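Local atomic coordinates of probable transcriptional regulator (Pseudomonas aeruginosa PAO1, PDB entry 2GEN), a protein that probably binds DNA through a helix-turn-helix motif and regulates transcription, as a member of the TetR family. Residues G143-V157 and L183-A195. Numbering follows the deposited sequence.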
# COMPACT_ATOMS: atom_id res chain seq x y z
N GLY A 143 19.68 -7.53 21.39
CA GLY A 143 18.41 -8.01 21.93
C GLY A 143 17.47 -6.85 22.20
O GLY A 143 16.58 -6.94 23.08
N LEU A 144 17.66 -5.75 21.47
CA LEU A 144 16.84 -4.54 21.74
C LEU A 144 15.46 -4.60 21.11
O LEU A 144 14.59 -3.77 21.44
CB LEU A 144 17.56 -3.26 21.30
CG LEU A 144 18.87 -3.03 22.08
CD1 LEU A 144 19.47 -1.73 21.63
CD2 LEU A 144 18.73 -3.05 23.61
N PHE A 145 15.26 -5.58 20.23
CA PHE A 145 14.00 -5.69 19.51
C PHE A 145 13.29 -7.00 19.85
O PHE A 145 13.95 -8.05 20.10
CB PHE A 145 14.19 -5.69 17.99
CG PHE A 145 14.93 -4.48 17.45
CD1 PHE A 145 14.48 -3.17 17.74
CD2 PHE A 145 15.97 -4.64 16.58
CE1 PHE A 145 15.17 -2.06 17.22
CE2 PHE A 145 16.65 -3.52 16.03
CZ PHE A 145 16.24 -2.26 16.34
N ARG A 146 11.97 -6.96 19.77
CA ARG A 146 11.20 -8.19 19.82
C ARG A 146 11.55 -9.10 18.62
O ARG A 146 11.82 -8.62 17.50
CB ARG A 146 9.70 -7.87 19.95
CG ARG A 146 8.93 -7.92 18.68
CD ARG A 146 7.38 -7.77 18.91
NE ARG A 146 6.75 -9.08 19.01
CZ ARG A 146 5.54 -9.33 19.52
NH1 ARG A 146 4.76 -8.35 20.02
NH2 ARG A 146 5.11 -10.60 19.54
N GLU A 147 11.57 -10.41 18.84
CA GLU A 147 12.00 -11.36 17.79
C GLU A 147 10.99 -11.43 16.65
O GLU A 147 9.80 -11.69 16.88
CB GLU A 147 12.23 -12.78 18.35
CG GLU A 147 12.99 -12.86 19.70
CD GLU A 147 13.56 -14.26 19.98
OE1 GLU A 147 12.84 -15.27 19.73
OE2 GLU A 147 14.73 -14.35 20.43
N MSE A 148 11.46 -11.18 15.44
CA MSE A 148 10.67 -11.33 14.23
C MSE A 148 11.57 -11.37 13.00
O MSE A 148 12.71 -10.85 13.05
CB MSE A 148 9.60 -10.20 14.12
CG MSE A 148 10.12 -8.90 13.73
SE MSE A 148 8.66 -7.52 13.90
CE MSE A 148 8.79 -7.11 15.66
N PRO A 149 11.08 -11.96 11.89
CA PRO A 149 11.80 -11.93 10.61
C PRO A 149 12.06 -10.51 10.12
O PRO A 149 11.24 -9.62 10.37
CB PRO A 149 10.87 -12.65 9.65
CG PRO A 149 9.96 -13.47 10.53
CD PRO A 149 9.83 -12.73 11.80
N ASP A 150 13.18 -10.30 9.45
CA ASP A 150 13.57 -8.95 8.96
C ASP A 150 12.45 -8.31 8.12
O ASP A 150 12.16 -7.09 8.28
CB ASP A 150 14.85 -9.02 8.10
CG ASP A 150 16.11 -9.30 8.92
OD1 ASP A 150 16.09 -9.26 10.16
OD2 ASP A 150 17.16 -9.60 8.27
N ASP A 151 11.79 -9.11 7.26
CA ASP A 151 10.68 -8.59 6.44
C ASP A 151 9.49 -8.16 7.26
O ASP A 151 8.82 -7.16 6.88
CB ASP A 151 10.17 -9.58 5.40
CG ASP A 151 11.20 -9.98 4.37
OD1 ASP A 151 11.87 -9.11 3.77
OD2 ASP A 151 11.30 -11.21 4.14
N CYS A 152 9.20 -8.89 8.34
CA CYS A 152 8.12 -8.51 9.28
C CYS A 152 8.45 -7.19 9.97
O CYS A 152 7.63 -6.25 9.98
CB CYS A 152 7.95 -9.55 10.36
SG CYS A 152 7.26 -11.01 9.70
N PHE A 153 9.65 -7.13 10.57
CA PHE A 153 10.15 -5.86 11.15
C PHE A 153 9.97 -4.69 10.16
O PHE A 153 9.43 -3.64 10.57
CB PHE A 153 11.62 -6.02 11.59
CG PHE A 153 12.19 -4.81 12.29
CD1 PHE A 153 12.41 -4.85 13.67
CD2 PHE A 153 12.56 -3.68 11.59
CE1 PHE A 153 12.97 -3.79 14.36
CE2 PHE A 153 13.18 -2.59 12.28
CZ PHE A 153 13.34 -2.64 13.68
N ALA A 154 10.39 -4.84 8.91
CA ALA A 154 10.28 -3.75 7.92
C ALA A 154 8.84 -3.25 7.79
O ALA A 154 8.57 -2.03 7.87
CB ALA A 154 10.83 -4.18 6.56
N SER A 155 7.92 -4.20 7.61
CA SER A 155 6.47 -3.88 7.46
C SER A 155 5.83 -3.39 8.73
O SER A 155 4.90 -2.54 8.63
CB SER A 155 5.69 -5.10 6.94
OG SER A 155 5.97 -5.27 5.56
N VAL A 156 6.22 -3.89 9.91
CA VAL A 156 5.69 -3.27 11.13
C VAL A 156 6.16 -1.84 11.29
O VAL A 156 5.34 -0.96 11.57
CB VAL A 156 5.57 -4.11 12.50
CG1 VAL A 156 5.58 -5.64 12.35
CG2 VAL A 156 6.09 -3.48 13.73
N VAL A 157 7.45 -1.59 11.02
CA VAL A 157 7.94 -0.21 11.23
C VAL A 157 7.31 0.81 10.27
O VAL A 157 6.86 1.91 10.73
CB VAL A 157 9.50 -0.16 11.17
CG1 VAL A 157 10.01 1.34 11.17
CG2 VAL A 157 10.05 -0.90 12.34
N LEU A 183 2.87 10.23 16.71
CA LEU A 183 2.20 9.00 17.05
C LEU A 183 2.78 7.80 16.28
O LEU A 183 3.11 6.78 16.93
CB LEU A 183 0.72 9.14 16.72
CG LEU A 183 -0.11 7.93 17.06
CD1 LEU A 183 -0.11 7.69 18.57
CD2 LEU A 183 -1.49 8.19 16.49
N LEU A 184 2.94 7.93 14.96
CA LEU A 184 3.38 6.78 14.13
C LEU A 184 4.85 6.42 14.48
O LEU A 184 5.20 5.25 14.58
CB LEU A 184 3.20 7.06 12.65
CG LEU A 184 1.71 7.07 12.19
CD1 LEU A 184 1.52 7.09 10.71
CD2 LEU A 184 0.93 5.87 12.78
N ALA A 185 5.68 7.44 14.75
CA ALA A 185 7.08 7.17 15.16
C ALA A 185 7.10 6.42 16.49
O ALA A 185 7.84 5.45 16.66
CB ALA A 185 7.86 8.48 15.30
N GLN A 186 6.30 6.91 17.45
CA GLN A 186 6.24 6.31 18.78
C GLN A 186 5.71 4.88 18.71
O GLN A 186 6.27 3.97 19.33
CB GLN A 186 5.31 7.12 19.67
CG GLN A 186 5.34 6.55 21.07
CD GLN A 186 6.68 6.71 21.74
OE1 GLN A 186 7.29 7.80 21.70
NE2 GLN A 186 7.19 5.61 22.34
N VAL A 187 4.65 4.66 17.94
CA VAL A 187 4.09 3.34 17.80
C VAL A 187 5.08 2.39 17.14
O VAL A 187 5.17 1.25 17.55
CB VAL A 187 2.84 3.35 17.00
CG1 VAL A 187 2.46 1.90 16.63
CG2 VAL A 187 1.69 4.10 17.80
N ALA A 188 5.82 2.87 16.14
CA ALA A 188 6.80 1.98 15.45
C ALA A 188 7.80 1.47 16.52
O ALA A 188 8.10 0.25 16.58
CB ALA A 188 7.54 2.77 14.35
N TRP A 189 8.36 2.37 17.29
CA TRP A 189 9.35 2.00 18.34
C TRP A 189 8.69 1.06 19.33
O TRP A 189 9.19 -0.04 19.63
CB TRP A 189 9.89 3.24 19.06
CG TRP A 189 10.72 2.93 20.23
CD1 TRP A 189 10.54 3.42 21.50
CD2 TRP A 189 11.86 2.05 20.30
NE1 TRP A 189 11.50 2.93 22.37
CE2 TRP A 189 12.33 2.09 21.66
CE3 TRP A 189 12.56 1.28 19.37
CZ2 TRP A 189 13.44 1.36 22.10
CZ3 TRP A 189 13.68 0.55 19.84
CH2 TRP A 189 14.09 0.59 21.17
N ASP A 190 7.51 1.45 19.84
CA ASP A 190 6.85 0.56 20.80
C ASP A 190 6.48 -0.83 20.25
O ASP A 190 6.45 -1.82 21.03
CB ASP A 190 5.62 1.28 21.40
CG ASP A 190 6.01 2.31 22.39
OD1 ASP A 190 7.05 2.17 23.06
OD2 ASP A 190 5.22 3.28 22.56
N SER A 191 6.24 -0.92 18.94
CA SER A 191 5.83 -2.15 18.30
C SER A 191 7.00 -3.10 18.16
O SER A 191 6.81 -4.30 18.24
CB SER A 191 5.23 -1.91 16.93
OG SER A 191 4.03 -1.18 17.07
N VAL A 192 8.22 -2.56 17.96
CA VAL A 192 9.35 -3.47 17.68
C VAL A 192 10.31 -3.59 18.84
O VAL A 192 11.15 -4.53 18.82
CB VAL A 192 10.15 -3.08 16.41
CG1 VAL A 192 9.31 -3.21 15.14
CG2 VAL A 192 10.72 -1.66 16.55
N ARG A 193 10.23 -2.73 19.84
CA ARG A 193 11.19 -2.82 20.95
C ARG A 193 10.96 -4.09 21.81
O ARG A 193 9.83 -4.62 21.86
CB ARG A 193 11.22 -1.57 21.80
CG ARG A 193 9.97 -1.36 22.64
CD ARG A 193 10.07 0.01 23.24
NE ARG A 193 8.90 0.29 24.06
CZ ARG A 193 8.81 -0.01 25.36
NH1 ARG A 193 9.82 -0.63 25.99
NH2 ARG A 193 7.70 0.27 26.02
N ALA A 194 12.04 -4.60 22.40
CA ALA A 194 11.97 -5.74 23.33
C ALA A 194 11.03 -5.47 24.51
O ALA A 194 10.94 -4.34 24.99
CB ALA A 194 13.37 -6.06 23.86
N ALA A 195 10.36 -6.52 24.98
CA ALA A 195 9.44 -6.47 26.14
C ALA A 195 10.10 -6.12 27.48
O ALA A 195 11.31 -6.34 27.68
CB ALA A 195 8.68 -7.80 26.25
O HOH W 1 4.72 -5.59 19.87
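Val192, at the end of helix 181-192, meets five side chains of segment 143-157 and illustrates how one branched residue can pack against both the first turns of helix 150-169 and the loop leading into it. Its CG1 sits over a face of the Phe153 ring in a CH-pi contact, 4.1 Å from the centroid, and also packs 3.5 Å from Val156 CG2 and against Val157 CG2 and selenomethionine Met148 CE; its CG2 meets Phe145 CD1. Phe153 presents that face with its CG anti to the backbone N (chi1 -176°). CE1 of the same ring lies 3.6 Å above the plane of Phe145, over its centre, while Phe145 CD1 lies in the plane of Phe153 at its edge: a tilted T-shaped (edge-to-face) pair. Farther out, Phe145 CE1 meets Trp189 CZ3 edge to edge. Beside this cluster, Arg146 N donates to Val192 O (2.7 Å) and Ala194 N to Leu144 O (2.8 Å), the latter from above the carbonyl plane, making a single beta bridge between Phe145 and Arg193 in a chain that otherwise has no strand. The bridge ties the link between helices 118-141 and 150-169 to the C-terminal tail of the larger helical domain found in TetR-family regulators, where the segments 150-157 and 183-192 of the two helices run nearly antiparallel, at 153°. A water accepts from Arg146 NH1 and donates to Ser191 O. Arg193 CD lies over one face of the Trp189 indole, offset toward the rim, and Arg193 NE forms a salt bridge with Asp190 OD1 (2.8 Å). Helix 118-141 backs the aromatic pair, with Arg140 in cation-pi contact with Phe153, and Ser191 OG hydrogen-bonds to Ser191 OG of the second subunit.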